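Local coordinates for cellulose-binding protein (Saccharophagus degradans, PDB 2X32), which binds a long polyisoprenoid diphosphate lipid through its YceI-like domain and is implicated in plant cell wall breakdown, at residues A[97-102]-A[120-125]. Sequence-based numbering, arbitrary orientation. Where two conformers were deposited one is given.
Sequences GEDMLV and QLNVQR
The side chains of D99 and N122 cross at about a right angle, their carboxylate and amide planes only 25° apart. N122 ND2 donates to the anti lone pair of D99 OD2 at 3.0 Å, a bent bond for which the acceptor lies off the amide plane; D99 has two conformers, and the bond belongs to one of them and may not hold in the other. Q136 OE1 on strand 130-142 is a second acceptor for the same ND2. L101 CD2 lies 4.0 Å from N122 ND2, and L101 CD1 lies against the amide end of Q120, whose NE2 is held by D103. A third amide closes the row: Q124, extended with CG anti to the backbone N (chi1 -174°), carries NE2 out to G97 O at 2.9 Å, the oxygen lying in the amide plane while the nitrogen stands above the carbonyl plane.

Beneath these polar groups the backbones pair antiparallel. M100 with V123 and V102 with L121 are hydrogen-bonded pairs, M100 N reaching V123 O at 2.9 Å and L121 N reaching V102 O at 2.8 Å; the ladder runs on beyond the start of strand 99-109 through R125 N to E98 O and G97 N to R125 O. Positive phi at G97 suits a glycine in the turn that enters the strand.

The other face is apolar. V102 CG2 touches V123 CG2 at 3.8 Å, and M100 CG lies beside V123 CB at 4.1 Å, with the methionine side chain packing on A90 and V91 of helix 88-92. L121 and V123 of this face line the lipid pocket and touch the bound octaprenyl diphosphate. This is the open end of the hairpin of strands 99-109 and 115-125, in keeping with the lipocalin-like antiparallel barrel of YceI proteins.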
ATOM      1  N   GLY A  97     -14.125   5.313 -19.088  1.00  7.08           N
ATOM      2  CA  GLY A  97     -13.092   4.545 -19.772  1.00  8.05           C
ATOM      3  C   GLY A  97     -11.751   5.282 -19.961  1.00  8.26           C
ATOM      4  O   GLY A  97     -10.766   4.649 -20.309  1.00  8.44           O
ATOM      5  N   GLU A  98     -11.720   6.594 -19.743  1.00  8.11           N
ATOM      6  CA  GLU A  98     -10.503   7.391 -19.924  1.00 10.00           C
ATOM      7  C   GLU A  98      -9.588   7.224 -18.698  1.00  8.08           C
ATOM      8  O   GLU A  98     -10.060   7.121 -17.565  1.00  8.37           O
ATOM      9  CB  GLU A  98     -10.885   8.874 -20.089  1.00 11.46           C
ATOM     10  CG  GLU A  98      -9.713   9.874 -20.398  1.00 13.46           C
ATOM     11  CD  GLU A  98     -10.132  11.384 -20.554  1.00 18.67           C
ATOM     12  OE1 GLU A  98     -11.329  11.801 -20.451  1.00 13.90           O
ATOM     13  OE2 GLU A  98      -9.182  12.190 -20.802  1.00 24.21           O
ATOM     14  N   ASP A  99      -8.280   7.272 -18.927  1.00  8.58           N
ATOM     15  CA  ASP A  99      -7.288   7.307 -17.866  0.50  7.42           C
ATOM     16  C   ASP A  99      -6.500   8.601 -17.877  1.00  8.51           C
ATOM     17  O   ASP A  99      -6.542   9.378 -18.841  1.00 10.02           O
ATOM     18  CB  ASP A  99      -6.314   6.162 -18.031  0.50  7.73           C
ATOM     19  CG  ASP A  99      -5.168   6.506 -18.973  0.50  7.87           C
ATOM     20  OD1 ASP A  99      -5.352   7.070 -20.101  0.50  7.01           O
ATOM     21  OD2 ASP A  99      -4.084   6.202 -18.589  0.50  3.63           O
ATOM     22  N   MET A 100      -5.789   8.830 -16.802  1.00  6.06           N
ATOM     23  CA  MET A 100      -4.807   9.891 -16.734  0.50  6.09           C
ATOM     24  C   MET A 100      -3.700   9.441 -15.814  1.00  5.40           C
ATOM     25  O   MET A 100      -3.913   8.613 -14.905  1.00  5.40           O
ATOM     26  CB  MET A 100      -5.414  11.196 -16.247  0.50  6.01           C
ATOM     27  CG  MET A 100      -6.034  11.094 -14.874  0.50  5.11           C
ATOM     28  SD  MET A 100      -6.901  12.613 -14.523  0.50  8.51           S
ATOM     29  CE  MET A 100      -7.226  12.336 -12.764  0.50  2.00           C
ATOM     30  N   LEU A 101      -2.518   9.969 -16.048  1.00  6.51           N
ATOM     31  CA  LEU A 101      -1.362   9.803 -15.164  1.00  6.67           C
ATOM     32  C   LEU A 101      -1.326  10.968 -14.185  1.00  7.02           C
ATOM     33  O   LEU A 101      -1.456  12.154 -14.604  1.00  9.76           O
ATOM     34  CB  LEU A 101      -0.073   9.794 -15.981  1.00  7.37           C
ATOM     35  CG  LEU A 101       0.034   8.737 -17.018  1.00  9.72           C
ATOM     36  CD1 LEU A 101       1.400   8.905 -17.831  1.00 11.02           C
ATOM     37  CD2 LEU A 101      -0.088   7.374 -16.364  1.00 11.59           C
ATOM     38  N   VAL A 102      -1.070  10.677 -12.921  1.00  7.04           N
ATOM     39  CA  VAL A 102      -0.980  11.717 -11.884  1.00  7.39           C
ATOM     40  C   VAL A 102       0.333  11.528 -11.162  1.00  6.89           C
ATOM     41  O   VAL A 102       0.582  10.465 -10.633  1.00  7.17           O
ATOM     42  CB  VAL A 102      -2.170  11.604 -10.871  1.00 10.17           C
ATOM     43  CG1 VAL A 102      -2.211  12.784  -9.866  1.00 13.69           C
ATOM     44  CG2 VAL A 102      -3.521  11.532 -11.589  1.00 10.91           C
ATOM     45  N   GLN A 120       4.014   7.839  -9.762  1.00  8.10           N
ATOM     46  CA  GLN A 120       2.998   8.160 -10.725  1.00  5.81           C
ATOM     47  C   GLN A 120       1.876   7.118 -10.598  1.00  4.71           C
ATOM     48  O   GLN A 120       2.155   5.901 -10.527  1.00  5.47           O
ATOM     49  CB  GLN A 120       3.607   8.089 -12.133  1.00  6.14           C
ATOM     50  CG  GLN A 120       2.763   8.622 -13.161  1.00  6.46           C
ATOM     51  CD  GLN A 120       3.606   8.738 -14.466  1.00  9.01           C
ATOM     52  OE1 GLN A 120       3.962   7.694 -15.043  1.00 12.44           O
ATOM     53  NE2 GLN A 120       4.042   9.947 -14.857  1.00  8.28           N
ATOM     54  N   LEU A 121       0.659   7.628 -10.519  1.00  5.00           N
ATOM     55  CA  LEU A 121      -0.544   6.799 -10.432  1.00  4.68           C
ATOM     56  C   LEU A 121      -1.305   6.861 -11.729  1.00  5.38           C
ATOM     57  O   LEU A 121      -1.279   7.865 -12.452  1.00  6.12           O
ATOM     58  CB  LEU A 121      -1.457   7.228  -9.297  1.00  5.68           C
ATOM     59  CG  LEU A 121      -0.769   7.280  -7.924  1.00  5.37           C
ATOM     60  CD1 LEU A 121      -1.802   7.750  -6.828  1.00  7.75           C
ATOM     61  CD2 LEU A 121      -0.121   5.957  -7.503  1.00  7.07           C
ATOM     62  N   ASN A 122      -1.946   5.727 -12.048  1.00  3.84           N
ATOM     63  CA  ASN A 122      -2.875   5.626 -13.125  1.00  3.86           C
ATOM     64  C   ASN A 122      -4.277   5.705 -12.530  1.00  5.18           C
ATOM     65  O   ASN A 122      -4.600   4.959 -11.601  1.00  4.63           O
ATOM     66  CB  ASN A 122      -2.702   4.315 -13.896  1.00  5.49           C
ATOM     67  CG  ASN A 122      -3.539   4.285 -15.134  1.00  6.66           C
ATOM     68  OD1 ASN A 122      -4.772   4.029 -15.070  1.00  4.64           O
ATOM     69  ND2 ASN A 122      -2.913   4.585 -16.309  1.00  9.21           N
ATOM     70  N   VAL A 123      -5.063   6.662 -13.013  1.00  3.54           N
ATOM     71  CA  VAL A 123      -6.430   6.826 -12.593  1.00  4.76           C
ATOM     72  C   VAL A 123      -7.331   6.638 -13.801  1.00  4.96           C
ATOM     73  O   VAL A 123      -7.178   7.345 -14.802  1.00  5.77           O
ATOM     74  CB  VAL A 123      -6.672   8.213 -11.993  1.00  5.92           C
ATOM     75  CG1 VAL A 123      -8.201   8.379 -11.560  1.00  6.98           C
ATOM     76  CG2 VAL A 123      -5.696   8.487 -10.826  1.00  7.21           C
ATOM     77  N   GLN A 124      -8.246   5.699 -13.719  1.00  5.41           N
ATOM     78  CA  GLN A 124      -9.159   5.430 -14.828  1.00  5.82           C
ATOM     79  C   GLN A 124     -10.588   5.476 -14.333  1.00  5.01           C
ATOM     80  O   GLN A 124     -10.917   4.878 -13.280  1.00  6.10           O
ATOM     81  CB  GLN A 124      -8.864   4.079 -15.460  1.00  5.39           C
ATOM     82  CG  GLN A 124      -9.714   3.840 -16.723  1.00  5.60           C
ATOM     83  CD  GLN A 124      -9.464   2.474 -17.384  1.00  4.37           C
ATOM     84  OE1 GLN A 124      -9.121   1.481 -16.734  1.00  4.39           O
ATOM     85  NE2 GLN A 124      -9.700   2.446 -18.667  1.00  5.30           N
ATOM     86  N   ARG A 125     -11.450   6.175 -15.076  1.00  4.90           N
ATOM     87  CA  ARG A 125     -12.869   6.190 -14.752  1.00  4.27           C
ATOM     88  C   ARG A 125     -13.551   4.941 -15.309  1.00  4.37           C
ATOM     89  O   ARG A 125     -13.425   4.614 -16.494  1.00  5.00           O
ATOM     90  CB  ARG A 125     -13.588   7.436 -15.285  1.00  4.20           C
ATOM     91  CG  ARG A 125     -15.058   7.403 -14.941  1.00  6.64           C
ATOM     92  CD  ARG A 125     -15.813   8.636 -15.360  1.00  6.00           C
ATOM     93  NE  ARG A 125     -15.435   9.786 -14.524  1.00  4.74           N
ATOM     94  CZ  ARG A 125     -15.828   9.967 -13.271  1.00  6.18           C
ATOM     95  NH1 ARG A 125     -16.658   9.119 -12.652  1.00  6.81           N
ATOM     96  NH2 ARG A 125     -15.363  11.011 -12.590  1.00  9.21           N
TER